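Local structure of sensor protein kinase WalK (Staphylococcus aureus, 4YWZ) at residues L49-A54 and A73-S78; G60-I65 and G132-E137; I28-V33 and K44-L49; Y22-E27 and Y120-K125. The protein serves as an essential sensor histidine kinase of the WalKR two-component system, its extracellular receptor domain probably sensing an outside signal that regulates kinase activity. The protein carries 1 engineered substitution. All coordinates share one frame; numbering follows the deposited sequence.

Contact 1. Residues L49-A54 and A73-S78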
loop_
_atom_site.group_PDB
_atom_site.type_symbol
_atom_site.label_atom_id
_atom_site.label_comp_id
_atom_site.label_asym_id
_atom_site.label_seq_id
_atom_site.Cartn_x
_atom_site.Cartn_y
_atom_site.Cartn_z
ATOM N N LEU A 49 7.408 19.813 -2.971
ATOM C CA LEU A 49 6.199 19.051 -2.918
ATOM C C LEU A 49 6.465 17.678 -3.567
ATOM O O LEU A 49 5.945 16.657 -3.100
ATOM C CB LEU A 49 5.072 19.815 -3.640
ATOM C CG LEU A 49 4.452 20.927 -2.747
ATOM C CD1 LEU A 49 3.682 21.816 -3.762
ATOM C CD2 LEU A 49 3.586 20.391 -1.697
ATOM N N LEU A 50 7.124 17.701 -4.719
ATOM C CA LEU A 50 7.359 16.491 -5.430
ATOM C C LEU A 50 8.086 15.513 -4.546
ATOM O O LEU A 50 7.699 14.351 -4.412
ATOM C CB LEU A 50 8.212 16.691 -6.648
ATOM C CG LEU A 50 7.571 16.895 -7.997
ATOM C CD1 LEU A 50 6.142 17.403 -8.165
ATOM C CD2 LEU A 50 8.562 17.357 -9.067
ATOM N N SER A 51 9.104 16.014 -3.941
ATOM C CA SER A 51 9.938 15.147 -3.040
ATOM C C SER A 51 9.233 14.576 -1.827
ATOM O O SER A 51 9.486 13.374 -1.495
ATOM C CB SER A 51 11.163 15.956 -2.618
ATOM O OG SER A 51 12.030 16.016 -3.750
ATOM N N GLU A 52 8.347 15.347 -1.180
ATOM C CA GLU A 52 7.546 14.856 -0.055
ATOM C C GLU A 52 6.701 13.709 -0.479
ATOM O O GLU A 52 6.585 12.690 0.191
ATOM C CB GLU A 52 6.629 15.929 0.460
ATOM C CG GLU A 52 7.334 17.018 1.240
ATOM C CD GLU A 52 6.423 18.190 1.601
ATOM O OE1 GLU A 52 5.233 18.223 1.217
ATOM O OE2 GLU A 52 6.908 19.064 2.348
ATOM N N TYR A 53 6.005 13.863 -1.615
ATOM C CA TYR A 53 5.174 12.838 -2.108
ATOM C C TYR A 53 5.895 11.522 -2.531
ATOM O O TYR A 53 5.286 10.400 -2.378
ATOM C CB TYR A 53 4.222 13.394 -3.230
ATOM C CG TYR A 53 3.057 14.187 -2.666
ATOM C CD1 TYR A 53 1.807 13.652 -2.627
ATOM C CD2 TYR A 53 3.219 15.451 -2.207
ATOM C CE1 TYR A 53 0.723 14.339 -2.066
ATOM C CE2 TYR A 53 2.156 16.129 -1.638
ATOM C CZ TYR A 53 0.929 15.579 -1.639
ATOM O OH TYR A 53 -0.127 16.296 -1.120
ATOM N N ALA A 54 7.081 11.693 -3.089
ATOM C CA ALA A 54 7.806 10.563 -3.654
ATOM C C ALA A 54 8.416 9.734 -2.536
ATOM O O ALA A 54 8.868 8.620 -2.793
ATOM C CB ALA A 54 8.883 10.988 -4.637
ATOM N N ALA A 73 11.330 19.295 -13.165
ATOM C CA ALA A 73 11.779 18.785 -11.871
ATOM C C ALA A 73 11.550 17.283 -11.859
ATOM O O ALA A 73 10.609 16.787 -12.450
ATOM C CB ALA A 73 11.002 19.401 -10.742
ATOM N N THR A 74 12.422 16.630 -11.086
ATOM C CA THR A 74 12.321 15.221 -10.782
ATOM C C THR A 74 12.686 14.976 -9.327
ATOM O O THR A 74 13.482 15.715 -8.719
ATOM C CB THR A 74 13.243 14.331 -11.667
ATOM O OG1 THR A 74 13.130 12.960 -11.247
ATOM C CG2 THR A 74 14.725 14.728 -11.639
ATOM N N THR A 75 12.127 13.903 -8.780
ATOM C CA THR A 75 12.470 13.422 -7.438
ATOM C C THR A 75 13.654 12.447 -7.400
ATOM O O THR A 75 14.157 12.161 -6.280
ATOM C CB THR A 75 11.325 12.726 -6.816
ATOM O OG1 THR A 75 10.960 11.552 -7.577
ATOM C CG2 THR A 75 10.147 13.656 -6.747
ATOM N N LYS A 76 14.142 12.044 -8.554
ATOM C CA LYS A 76 15.229 11.073 -8.685
ATOM C C LYS A 76 16.536 11.747 -9.073
ATOM O O LYS A 76 16.739 12.245 -10.208
ATOM C CB LYS A 76 14.812 9.916 -9.617
ATOM C CG LYS A 76 15.862 8.846 -9.770
ATOM C CD LYS A 76 15.369 7.531 -10.413
ATOM C CE LYS A 76 14.155 6.861 -9.821
ATOM N NZ LYS A 76 14.225 6.210 -8.460
ATOM N N GLN A 77 17.418 11.837 -8.073
ATOM C CA GLN A 77 18.718 12.542 -8.241
ATOM C C GLN A 77 19.533 11.999 -9.431
ATOM O O GLN A 77 20.141 12.750 -10.194
ATOM C CB GLN A 77 19.472 12.477 -6.891
ATOM C CG GLN A 77 20.859 13.093 -6.872
ATOM C CD GLN A 77 21.889 12.126 -6.284
ATOM O OE1 GLN A 77 22.430 11.255 -6.987
ATOM N NE2 GLN A 77 22.154 12.263 -4.984
ATOM N N SER A 78 19.487 10.688 -9.676
ATOM C CA SER A 78 20.185 10.063 -10.796
ATOM C C SER A 78 19.630 10.447 -12.161
ATOM O O SER A 78 20.265 10.177 -13.140
ATOM C CB SER A 78 20.182 8.515 -10.636
ATOM O OG SER A 78 18.851 7.933 -10.683
HETATM O O HOH W 1 13.273 13.377 -3.916
#
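The backbones of the two segments come nearest where Ser51 passes Thr75, their CA atoms 5.4 Å apart: residues 49-54 are helical, while 73-78 leave a strand at Thr74 and turn away. The contact thus sets the short helix 46-54 beside strand 71-74, the outermost strand on one side of the antiparallel sheet in this Cache domain, whose fold is PAS-like. An ST turn marks the exit from the strand, for Lys76 N donates to Thr74 OG1 (3.0 Å, 170° at the hydrogen); the same hydroxyl is hydrogen-bonded to Glu61.

Thr75 is the residue that reaches the helix. With chi1 at 63° its hydroxyl lies between its own backbone N and carbonyl carbon, and there it is hydrogen-bonded to Ile62 N on the next strand. CG2 is thereby turned onto the helix, where it rests on one helical turn: CG2 of Thr75 is 3.5 Å from Leu50 O and 3.6 Å from Ala54 CB. That carbonyl oxygen already accepts the helical bond from Ala54 N, so the methyl packs against a satisfied polar atom. Toward the strand, Leu50 CD2 meets the methyl CB of Ala73 at 3.6 Å, while Ile62 borders the same leucine from the sheet.

No direct hydrogen bond joins the segments. A water bridges them instead, lying 2.9 Å from Ser51 OG and donating to Thr75 O at 2.8 Å.

Contact 2. Residues G60-I65 and G132-E137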
loop_
_atom_site.group_PDB
_atom_site.type_symbol
_atom_site.label_atom_id
_atom_site.label_comp_id
_atom_site.label_asym_id
_atom_site.label_seq_id
_atom_site.Cartn_x
_atom_site.Cartn_y
_atom_site.Cartn_z
ATOM N N GLY A 60 8.106 5.341 -7.349
ATOM C CA GLY A 60 9.466 5.298 -7.872
ATOM C C GLY A 60 10.054 6.673 -8.148
ATOM O O GLY A 60 11.097 7.048 -7.639
ATOM N N GLU A 61 9.337 7.454 -8.949
ATOM C CA GLU A 61 9.767 8.793 -9.355
ATOM C C GLU A 61 8.550 9.641 -9.703
ATOM O O GLU A 61 7.560 9.093 -10.138
ATOM C CB GLU A 61 10.562 8.680 -10.600
ATOM C CG GLU A 61 11.270 9.992 -11.022
ATOM C CD GLU A 61 12.110 9.866 -12.311
ATOM O OE1 GLU A 61 12.179 8.802 -12.952
ATOM O OE2 GLU A 61 12.629 10.901 -12.750
ATOM N N ILE A 62 8.624 10.932 -9.390
ATOM C CA ILE A 62 7.632 11.888 -9.851
ATOM C C ILE A 62 8.419 12.891 -10.671
ATOM O O ILE A 62 9.497 13.387 -10.243
ATOM C CB ILE A 62 6.880 12.578 -8.720
ATOM C CG1 ILE A 62 6.286 11.562 -7.733
ATOM C CG2 ILE A 62 5.832 13.514 -9.345
ATOM C CD1 ILE A 62 5.565 12.194 -6.533
ATOM N N ARG A 63 7.859 13.330 -11.853
ATOM C CA ARG A 63 8.400 14.459 -12.619
ATOM C C ARG A 63 7.265 15.488 -12.777
ATOM O O ARG A 63 6.096 15.142 -12.853
ATOM C CB ARG A 63 8.856 14.073 -13.972
ATOM C CG ARG A 63 9.881 12.904 -13.971
ATOM C CD ARG A 63 10.284 12.393 -15.328
ATOM N NE ARG A 63 11.167 11.235 -15.189
ATOM C CZ ARG A 63 11.358 10.319 -16.135
ATOM N NH1 ARG A 63 10.837 10.488 -17.384
ATOM N NH2 ARG A 63 12.114 9.253 -15.854
ATOM N N PHE A 64 7.642 16.748 -12.814
ATOM C CA PHE A 64 6.773 17.837 -13.248
ATOM C C PHE A 64 7.293 18.383 -14.577
ATOM O O PHE A 64 8.450 18.666 -14.757
ATOM C CB PHE A 64 6.654 18.950 -12.197
ATOM C CG PHE A 64 5.761 20.097 -12.654
ATOM C CD1 PHE A 64 4.416 19.975 -12.641
ATOM C CD2 PHE A 64 6.354 21.257 -13.253
ATOM C CE1 PHE A 64 3.572 20.993 -13.163
ATOM C CE2 PHE A 64 5.498 22.245 -13.791
ATOM C CZ PHE A 64 4.138 22.107 -13.689
ATOM N N ILE A 65 6.375 18.401 -15.535
ATOM C CA ILE A 65 6.593 18.684 -16.942
ATOM C C ILE A 65 5.699 19.875 -17.333
ATOM O O ILE A 65 4.481 19.896 -17.029
ATOM C CB ILE A 65 6.306 17.462 -17.829
ATOM C CG1 ILE A 65 7.260 16.320 -17.426
ATOM C CG2 ILE A 65 6.391 17.846 -19.303
ATOM C CD1 ILE A 65 6.673 15.018 -17.767
ATOM N N GLY A 132 0.818 22.224 -16.783
ATOM C CA GLY A 132 1.906 21.170 -16.680
ATOM C C GLY A 132 1.278 19.876 -16.331
ATOM O O GLY A 132 0.057 19.754 -16.368
ATOM N N ASN A 133 2.110 18.857 -16.131
ATOM C CA ASN A 133 1.669 17.534 -15.905
ATOM C C ASN A 133 2.569 16.872 -14.868
ATOM O O ASN A 133 3.790 17.086 -14.888
ATOM C CB ASN A 133 1.714 16.705 -17.202
ATOM C CG ASN A 133 1.327 15.269 -16.998
ATOM O OD1 ASN A 133 0.170 14.947 -16.819
ATOM N ND2 ASN A 133 2.367 14.380 -16.982
ATOM N N ILE A 134 1.912 16.122 -13.989
ATOM C CA ILE A 134 2.628 15.315 -12.991
ATOM C C ILE A 134 2.690 13.908 -13.602
ATOM O O ILE A 134 1.644 13.286 -13.902
ATOM C CB ILE A 134 1.817 15.266 -11.648
ATOM C CG1 ILE A 134 1.842 16.649 -10.987
ATOM C CG2 ILE A 134 2.351 14.126 -10.744
ATOM C CD1 ILE A 134 0.773 16.792 -9.892
ATOM N N TYR A 135 3.894 13.371 -13.809
ATOM C CA TYR A 135 4.150 12.041 -14.299
ATOM C C TYR A 135 4.710 11.207 -13.126
ATOM O O TYR A 135 5.636 11.644 -12.474
ATOM C CB TYR A 135 5.247 12.162 -15.366
ATOM C CG TYR A 135 5.923 10.869 -15.814
ATOM C CD1 TYR A 135 7.062 10.463 -15.191
ATOM C CD2 TYR A 135 5.459 10.143 -16.899
ATOM C CE1 TYR A 135 7.743 9.314 -15.611
ATOM C CE2 TYR A 135 6.135 9.043 -17.363
ATOM C CZ TYR A 135 7.272 8.606 -16.654
ATOM O OH TYR A 135 7.964 7.450 -17.018
ATOM N N ILE A 136 4.116 10.074 -12.890
ATOM C CA ILE A 136 4.473 9.208 -11.766
ATOM C C ILE A 136 4.760 7.820 -12.304
ATOM O O ILE A 136 3.990 7.241 -13.044
ATOM C CB ILE A 136 3.380 9.144 -10.741
ATOM C CG1 ILE A 136 3.118 10.504 -10.162
ATOM C CG2 ILE A 136 3.725 8.141 -9.636
ATOM C CD1 ILE A 136 1.938 10.536 -9.236
ATOM N N GLU A 137 5.939 7.279 -11.905
ATOM C CA GLU A 137 6.268 5.807 -12.038
ATOM C C GLU A 137 6.070 5.208 -10.644
ATOM O O GLU A 137 6.666 5.683 -9.644
ATOM C CB GLU A 137 7.701 5.547 -12.506
ATOM C CG GLU A 137 7.938 5.987 -13.913
ATOM C CD GLU A 137 9.394 5.720 -14.437
ATOM O OE1 GLU A 137 10.190 5.098 -13.672
ATOM O OE2 GLU A 137 9.674 6.290 -15.517
HETATM O O HOH W 2 12.222 6.248 -12.480
HETATM O O HOH W 3 10.120 7.977 -18.903
#
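Arg63 and Tyr135, partners on adjacent strands, bring their flat groups together through different first torsions: Arg63 CG lies beside its backbone N (chi1 -54°), with the chain extended from there to NE, whereas Tyr135 CG is turned to the far side of its own N (chi1 166°). The two side chains run alongside each other in the same direction. Guanidinium and ring planes differ by 24°, and Tyr135 CE1 sits over one guanidinium face, offset toward its rim.

In the guanidinium plane, Arg63 NE meets Glu61 OE2 at 2.9 Å, though from above the carboxylate plane; Arg63 NH2 donates to Glu61 OE1 at 2.9 Å, a side-on, two-nitrogen grip that should hold the group's rotation. Glu61 OE2 is also hydrogen-bonded to Thr74 OG1. Tyr135 OH donates to the anti lone pair of Glu137 OE2 (2.6 Å). Arg63 NH2 and Glu137 OE2 form a long salt bridge of 3.9 Å, charge alone because the oxygen lies well out of plane. One water donates to both Glu61 OE1 and Glu137 OE1, probably easing their repulsion, and Lys108 and Tyr110 also hold Glu137.

On the opposite, apolar face Ile62-Ile136 and Phe64-Ile134 are non-hydrogen-bonded pairs, and Ile62 CG2 touches Ile134 CG2 at 3.8 Å; Arg63-Tyr135 and Ile65-Asn133 are hydrogen-bonded pairs. Gly60 N (2.7 Å) and Glu61 N (3.3 Å) both donate to Glu137 O, a classic beta bulge. Middle strand 129-138 and its neighbour 59-66 belong to a five-stranded antiparallel sheet of order 2-1-5-4-3, characteristic of PAS-like Cache domains.

Contact 3. Residues I28-V33 and K44-L49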
loop_
_atom_site.group_PDB
_atom_site.type_symbol
_atom_site.label_atom_id
_atom_site.label_comp_id
_atom_site.label_asym_id
_atom_site.label_seq_id
_atom_site.Cartn_x
_atom_site.Cartn_y
_atom_site.Cartn_z
ATOM N N ILE A 28 -3.453 19.435 -6.382
ATOM C CA ILE A 28 -4.162 20.540 -5.669
ATOM C C ILE A 28 -3.174 21.425 -4.955
ATOM O O ILE A 28 -3.231 22.691 -4.973
ATOM C CB ILE A 28 -5.226 19.981 -4.679
ATOM C CG1 ILE A 28 -6.397 19.354 -5.423
ATOM C CG2 ILE A 28 -5.631 21.100 -3.681
ATOM C CD1 ILE A 28 -7.307 18.520 -4.534
ATOM N N SER A 29 -2.161 20.832 -4.325
ATOM C CA SER A 29 -1.116 21.583 -3.691
ATOM C C SER A 29 -0.326 22.513 -4.605
ATOM O O SER A 29 -0.046 23.648 -4.229
ATOM C CB SER A 29 -0.092 20.656 -2.873
ATOM O OG SER A 29 -0.880 19.819 -1.974
ATOM N N ILE A 30 0.069 22.030 -5.789
ATOM C CA ILE A 30 0.777 22.766 -6.730
ATOM C C ILE A 30 -0.132 23.914 -7.256
ATOM O O ILE A 30 0.334 25.077 -7.361
ATOM C CB ILE A 30 1.307 21.854 -7.909
ATOM C CG1 ILE A 30 2.413 20.942 -7.380
ATOM C CG2 ILE A 30 1.838 22.733 -9.027
ATOM C CD1 ILE A 30 2.848 19.934 -8.453
ATOM N N GLU A 31 -1.373 23.579 -7.483
ATOM C CA GLU A 31 -2.313 24.594 -8.008
ATOM C C GLU A 31 -2.407 25.753 -7.008
ATOM O O GLU A 31 -2.334 26.940 -7.384
ATOM C CB GLU A 31 -3.650 23.954 -8.247
ATOM C CG GLU A 31 -4.804 24.915 -8.513
ATOM C CD GLU A 31 -6.096 24.207 -8.814
ATOM O OE1 GLU A 31 -6.137 22.966 -8.657
ATOM O OE2 GLU A 31 -7.058 24.874 -9.331
ATOM N N LYS A 32 -2.458 25.438 -5.733
ATOM C CA LYS A 32 -2.628 26.470 -4.665
ATOM C C LYS A 32 -1.425 27.367 -4.618
ATOM O O LYS A 32 -1.583 28.577 -4.426
ATOM C CB LYS A 32 -2.902 25.781 -3.313
ATOM C CG LYS A 32 -4.279 25.180 -3.357
ATOM C CD LYS A 32 -4.918 24.882 -2.004
ATOM C CE LYS A 32 -6.360 24.418 -2.232
ATOM N NZ LYS A 32 -6.878 23.642 -1.073
ATOM N N VAL A 33 -0.222 26.825 -4.809
ATOM C CA VAL A 33 0.951 27.647 -4.825
ATOM C C VAL A 33 0.943 28.667 -5.977
ATOM O O VAL A 33 1.292 29.844 -5.795
ATOM C CB VAL A 33 2.264 26.842 -4.866
ATOM C CG1 VAL A 33 3.404 27.781 -4.670
ATOM C CG2 VAL A 33 2.291 25.906 -3.698
ATOM N N LYS A 44 9.261 27.451 -7.976
ATOM C CA LYS A 44 10.373 27.072 -7.122
ATOM C C LYS A 44 9.976 26.247 -5.887
ATOM O O LYS A 44 10.847 25.712 -5.206
ATOM C CB LYS A 44 11.124 28.325 -6.662
ATOM C CG LYS A 44 11.489 29.263 -7.806
ATOM C CD LYS A 44 10.834 30.635 -7.671
ATOM C CE LYS A 44 11.629 31.566 -6.735
ATOM N NZ LYS A 44 11.653 32.978 -7.233
ATOM N N ASP A 45 8.671 26.165 -5.589
ATOM C CA ASP A 45 8.165 25.383 -4.454
ATOM C C ASP A 45 7.731 23.967 -4.981
ATOM O O ASP A 45 7.375 23.105 -4.155
ATOM C CB ASP A 45 6.913 26.001 -3.827
ATOM C CG ASP A 45 7.200 27.318 -3.089
ATOM O OD1 ASP A 45 8.382 27.691 -2.994
ATOM O OD2 ASP A 45 6.242 27.889 -2.549
ATOM N N ILE A 46 7.837 23.751 -6.289
ATOM C CA ILE A 46 7.347 22.479 -6.866
ATOM C C ILE A 46 8.234 21.315 -6.378
ATOM O O ILE A 46 7.727 20.233 -6.014
ATOM C CB ILE A 46 7.284 22.546 -8.402
ATOM C CG1 ILE A 46 6.161 23.486 -8.838
ATOM C CG2 ILE A 46 7.027 21.207 -9.066
ATOM C CD1 ILE A 46 6.208 23.822 -10.308
ATOM N N GLN A 47 9.525 21.565 -6.334
ATOM C CA GLN A 47 10.477 20.484 -6.002
ATOM C C GLN A 47 10.239 19.884 -4.642
ATOM O O GLN A 47 10.229 18.644 -4.497
ATOM C CB GLN A 47 11.911 20.983 -6.126
ATOM C CG GLN A 47 12.935 19.919 -5.742
ATOM C CD GLN A 47 13.087 18.895 -6.848
ATOM O OE1 GLN A 47 13.478 19.236 -7.956
ATOM N NE2 GLN A 47 12.750 17.639 -6.559
ATOM N N ASN A 48 9.992 20.704 -3.613
ATOM C CA ASN A 48 9.749 20.160 -2.306
ATOM C C ASN A 48 8.479 19.349 -2.275
ATOM O O ASN A 48 8.432 18.299 -1.620
ATOM C CB ASN A 48 9.629 21.328 -1.293
ATOM C CG ASN A 48 9.179 20.882 0.057
ATOM O OD1 ASN A 48 9.941 20.217 0.782
ATOM N ND2 ASN A 48 7.887 21.167 0.398
ATOM N N LEU A 49 7.408 19.813 -2.971
ATOM C CA LEU A 49 6.199 19.051 -2.918
ATOM C C LEU A 49 6.465 17.678 -3.567
ATOM O O LEU A 49 5.945 16.657 -3.100
ATOM C CB LEU A 49 5.072 19.815 -3.640
ATOM C CG LEU A 49 4.452 20.927 -2.747
ATOM C CD1 LEU A 49 3.682 21.816 -3.762
ATOM C CD2 LEU A 49 3.586 20.391 -1.697
#
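Leu49 points from the short helix 46-54 into one turn of the long N-terminal helix 7-37, settling among Ser29, Ile30 and Val33. This is plain helix-to-helix packing: two helices, linked through the short helix 39-42, pack on the same face of the PAS-like sheet of the Cache domain.

From the start of the side chain, Leu49 CB lies against Leu26, one turn before Ile30. CG is held beside the backbone N (chi1 -80°), which carries the branch point over to the other helix. There the two methyls divide. CD1 enters the turn, 3.9 Å from Ile30 CG1 and 4.0 Å from Ser29 CB, with Val33 CG2 farther along at 4.3 Å. CD2 stays with the serine, 3.9 Å from Ser29 CB. Leucine and Ile30 slide past each other in opposite directions. Ser29 meets the leucine with its CB, while its hydroxyl is hydrogen-bonded to Gln25 O within its own helix.

On the sheet side, Ile30 CG2 and Ile46 CG1 meet more loosely at 4.4 Å, and Tyr34 also lies against Ile46. At the other margin Asp45, just ahead of the short helix, has its charge paired with Lys37 in a salt bridge. The same carboxylate oxygen, Asp45 OD2, rests 3.5 Å from the methyl CG1 of Val33.

Contact 4. Residues Y22-E27 and Y120-K125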
loop_
_atom_site.group_PDB
_atom_site.type_symbol
_atom_site.label_atom_id
_atom_site.label_comp_id
_atom_site.label_asym_id
_atom_site.label_seq_id
_atom_site.Cartn_x
_atom_site.Cartn_y
_atom_site.Cartn_z
ATOM N N TYR A 22 -3.299 10.118 -3.736
ATOM C CA TYR A 22 -2.129 10.914 -3.398
ATOM C C TYR A 22 -1.819 11.964 -4.485
ATOM O O TYR A 22 -1.466 13.153 -4.197
ATOM C CB TYR A 22 -0.890 10.063 -3.183
ATOM C CG TYR A 22 -0.708 9.602 -1.769
ATOM C CD1 TYR A 22 -0.259 10.465 -0.779
ATOM C CD2 TYR A 22 -0.880 8.237 -1.428
ATOM C CE1 TYR A 22 -0.153 10.033 0.589
ATOM C CE2 TYR A 22 -0.711 7.792 -0.113
ATOM C CZ TYR A 22 -0.336 8.690 0.900
ATOM O OH TYR A 22 -0.182 8.209 2.241
ATOM N N ALA A 23 -1.862 11.508 -5.759
ATOM C CA ALA A 23 -1.439 12.375 -6.839
ATOM C C ALA A 23 -2.412 13.596 -6.920
ATOM O O ALA A 23 -1.994 14.658 -7.261
ATOM C CB ALA A 23 -1.481 11.628 -8.144
ATOM N N LYS A 24 -3.672 13.366 -6.653
ATOM C CA LYS A 24 -4.689 14.450 -6.712
ATOM C C LYS A 24 -4.330 15.497 -5.681
ATOM O O LYS A 24 -4.412 16.678 -5.918
ATOM C CB LYS A 24 -6.087 13.944 -6.495
ATOM C CG LYS A 24 -7.144 15.079 -6.606
ATOM C CD LYS A 24 -7.014 15.984 -7.826
ATOM C CE LYS A 24 -8.277 16.868 -7.993
ATOM N NZ LYS A 24 -8.118 17.562 -9.300
ATOM N N GLN A 25 -3.955 15.091 -4.490
ATOM C CA GLN A 25 -3.607 16.060 -3.512
ATOM C C GLN A 25 -2.329 16.808 -3.848
ATOM O O GLN A 25 -2.217 18.001 -3.582
ATOM C CB GLN A 25 -3.563 15.347 -2.083
ATOM C CG GLN A 25 -3.585 16.385 -0.990
ATOM C CD GLN A 25 -4.904 17.059 -0.883
ATOM O OE1 GLN A 25 -5.940 16.409 -1.000
ATOM N NE2 GLN A 25 -4.875 18.372 -0.874
ATOM N N LEU A 26 -1.324 16.169 -4.473
ATOM C CA LEU A 26 -0.190 16.876 -4.956
ATOM C C LEU A 26 -0.602 17.940 -6.011
ATOM O O LEU A 26 -0.073 19.063 -6.000
ATOM C CB LEU A 26 0.809 15.901 -5.577
ATOM C CG LEU A 26 2.075 16.423 -6.243
ATOM C CD1 LEU A 26 2.820 17.349 -5.369
ATOM C CD2 LEU A 26 2.978 15.265 -6.752
ATOM N N GLU A 27 -1.493 17.520 -6.886
ATOM C CA GLU A 27 -1.934 18.434 -7.982
ATOM C C GLU A 27 -2.603 19.678 -7.375
ATOM O O GLU A 27 -2.285 20.845 -7.754
ATOM C CB GLU A 27 -2.874 17.725 -8.905
ATOM C CG GLU A 27 -3.372 18.573 -10.093
ATOM C CD GLU A 27 -4.634 19.364 -9.935
ATOM O OE1 GLU A 27 -5.446 19.010 -9.043
ATOM O OE2 GLU A 27 -4.781 20.439 -10.716
ATOM N N TYR A 120 1.273 6.877 -14.295
ATOM C CA TYR A 120 0.051 7.730 -14.115
ATOM C C TYR A 120 0.477 9.149 -14.390
ATOM O O TYR A 120 1.418 9.712 -13.831
ATOM C CB TYR A 120 -0.476 7.550 -12.713
ATOM C CG TYR A 120 -1.706 8.383 -12.417
ATOM C CD1 TYR A 120 -2.885 7.991 -12.956
ATOM C CD2 TYR A 120 -1.640 9.486 -11.618
ATOM C CE1 TYR A 120 -4.067 8.724 -12.722
ATOM C CE2 TYR A 120 -2.768 10.237 -11.347
ATOM C CZ TYR A 120 -3.936 9.862 -11.944
ATOM O OH TYR A 120 -5.143 10.593 -11.691
ATOM N N ASN A 121 -0.316 9.823 -15.226
ATOM C CA ASN A 121 -0.200 11.203 -15.476
ATOM C C ASN A 121 -1.501 11.954 -15.021
ATOM O O ASN A 121 -2.618 11.517 -15.312
ATOM C CB ASN A 121 -0.116 11.449 -16.979
ATOM C CG ASN A 121 1.187 11.016 -17.570
ATOM O OD1 ASN A 121 2.216 11.514 -17.161
ATOM N ND2 ASN A 121 1.143 10.124 -18.486
ATOM N N ILE A 122 -1.258 13.031 -14.288
ATOM C CA ILE A 122 -2.346 13.971 -13.918
ATOM C C ILE A 122 -1.940 15.378 -14.274
ATOM O O ILE A 122 -0.925 15.906 -13.865
ATOM C CB ILE A 122 -2.803 13.842 -12.443
ATOM C CG1 ILE A 122 -3.954 14.853 -12.194
ATOM C CG2 ILE A 122 -1.680 13.969 -11.465
ATOM C CD1 ILE A 122 -4.636 14.697 -10.852
ATOM N N PRO A 123 -2.747 15.999 -15.157
ATOM C CA PRO A 123 -2.423 17.372 -15.491
ATOM C C PRO A 123 -2.729 18.317 -14.325
ATOM O O PRO A 123 -3.695 18.080 -13.614
ATOM C CB PRO A 123 -3.394 17.691 -16.681
ATOM C CG PRO A 123 -4.477 16.717 -16.660
ATOM C CD PRO A 123 -3.889 15.490 -15.922
ATOM N N VAL A 124 -1.924 19.351 -14.214
ATOM C CA VAL A 124 -2.041 20.415 -13.213
ATOM C C VAL A 124 -2.788 21.571 -13.875
ATOM O O VAL A 124 -2.371 22.006 -14.926
ATOM C CB VAL A 124 -0.732 20.863 -12.608
ATOM C CG1 VAL A 124 -0.965 21.918 -11.544
ATOM C CG2 VAL A 124 0.033 19.651 -12.057
ATOM N N LYS A 125 -3.942 21.940 -13.277
ATOM C CA LYS A 125 -4.777 23.078 -13.832
ATOM C C LYS A 125 -4.786 24.205 -12.851
ATOM O O LYS A 125 -4.898 23.989 -11.620
ATOM C CB LYS A 125 -6.181 22.648 -14.134
ATOM C CG LYS A 125 -6.272 21.590 -15.218
ATOM C CD LYS A 125 -7.664 21.217 -15.493
ATOM C CE LYS A 125 -7.728 20.257 -16.631
ATOM N NZ LYS A 125 -9.133 19.836 -16.851
#
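Glu27 reaches from its helix to the backbone of Lys125 by a sharp bend. CG lies anti to the backbone N (chi1 -179°), which puts Glu27 CG 3.6 Å from Pro123 O; the bend at chi2 (-91°) then swings the carboxylate to Lys125 N. That N-H donates to the anti lone pair of Glu27 OE2 at 3.1 Å, almost straight. Lys24 NZ makes a salt bridge to Glu27 OE1 (3.0 Å), coming from above the carboxylate plane. Both oxygens are thus engaged, and these two partners probably offset the like charge that Glu31 brings close to OE2.

Here the long N-terminal helix lies along one face of the PAS-like sheet, segment 22-27 running at 23° to strand 120-125. Ile122 carries much of the apolar packing. With CG1 turned to the far side of its backbone N, it lifts CD1 to within 4.0 Å of Glu27 CB. The bent Lys24 chain crosses it at about a right angle, Lys24 CD lying 4.1 Å from Ile122 CD1. The other branch, Ile122 CG2, meets Ala23 CB at 4.1 Å. That alanine methyl also approaches the Tyr120 ring obliquely, 3.7 Å from CE2, while Tyr120 OH is hydrogen-bonded to Ser101.

In the fold
The four contacts show how chemistry follows place in a fold. Contact 2 is the buried heart of the sheet, its centre about 4 Å from the centre of the chain, and is built of backbone hydrogen bonds with a charged network on one face. Contact 4, also buried, joins the next strand of that sheet to helix 7-37, mixing apolar packing with a single carboxylate bond. Contacts 1 and 3 are partly buried and largely apolar; both use helix 46-54, contact 1 turning Leu50 and Ala54 to 73-78 and contact 3 turning Leu49 to helix 7-37. Ile134 ties contact 2 to contact 3 through Ile30 and to contact 4 through Ile122, while contacts 1 and 4 also reach the second subunit.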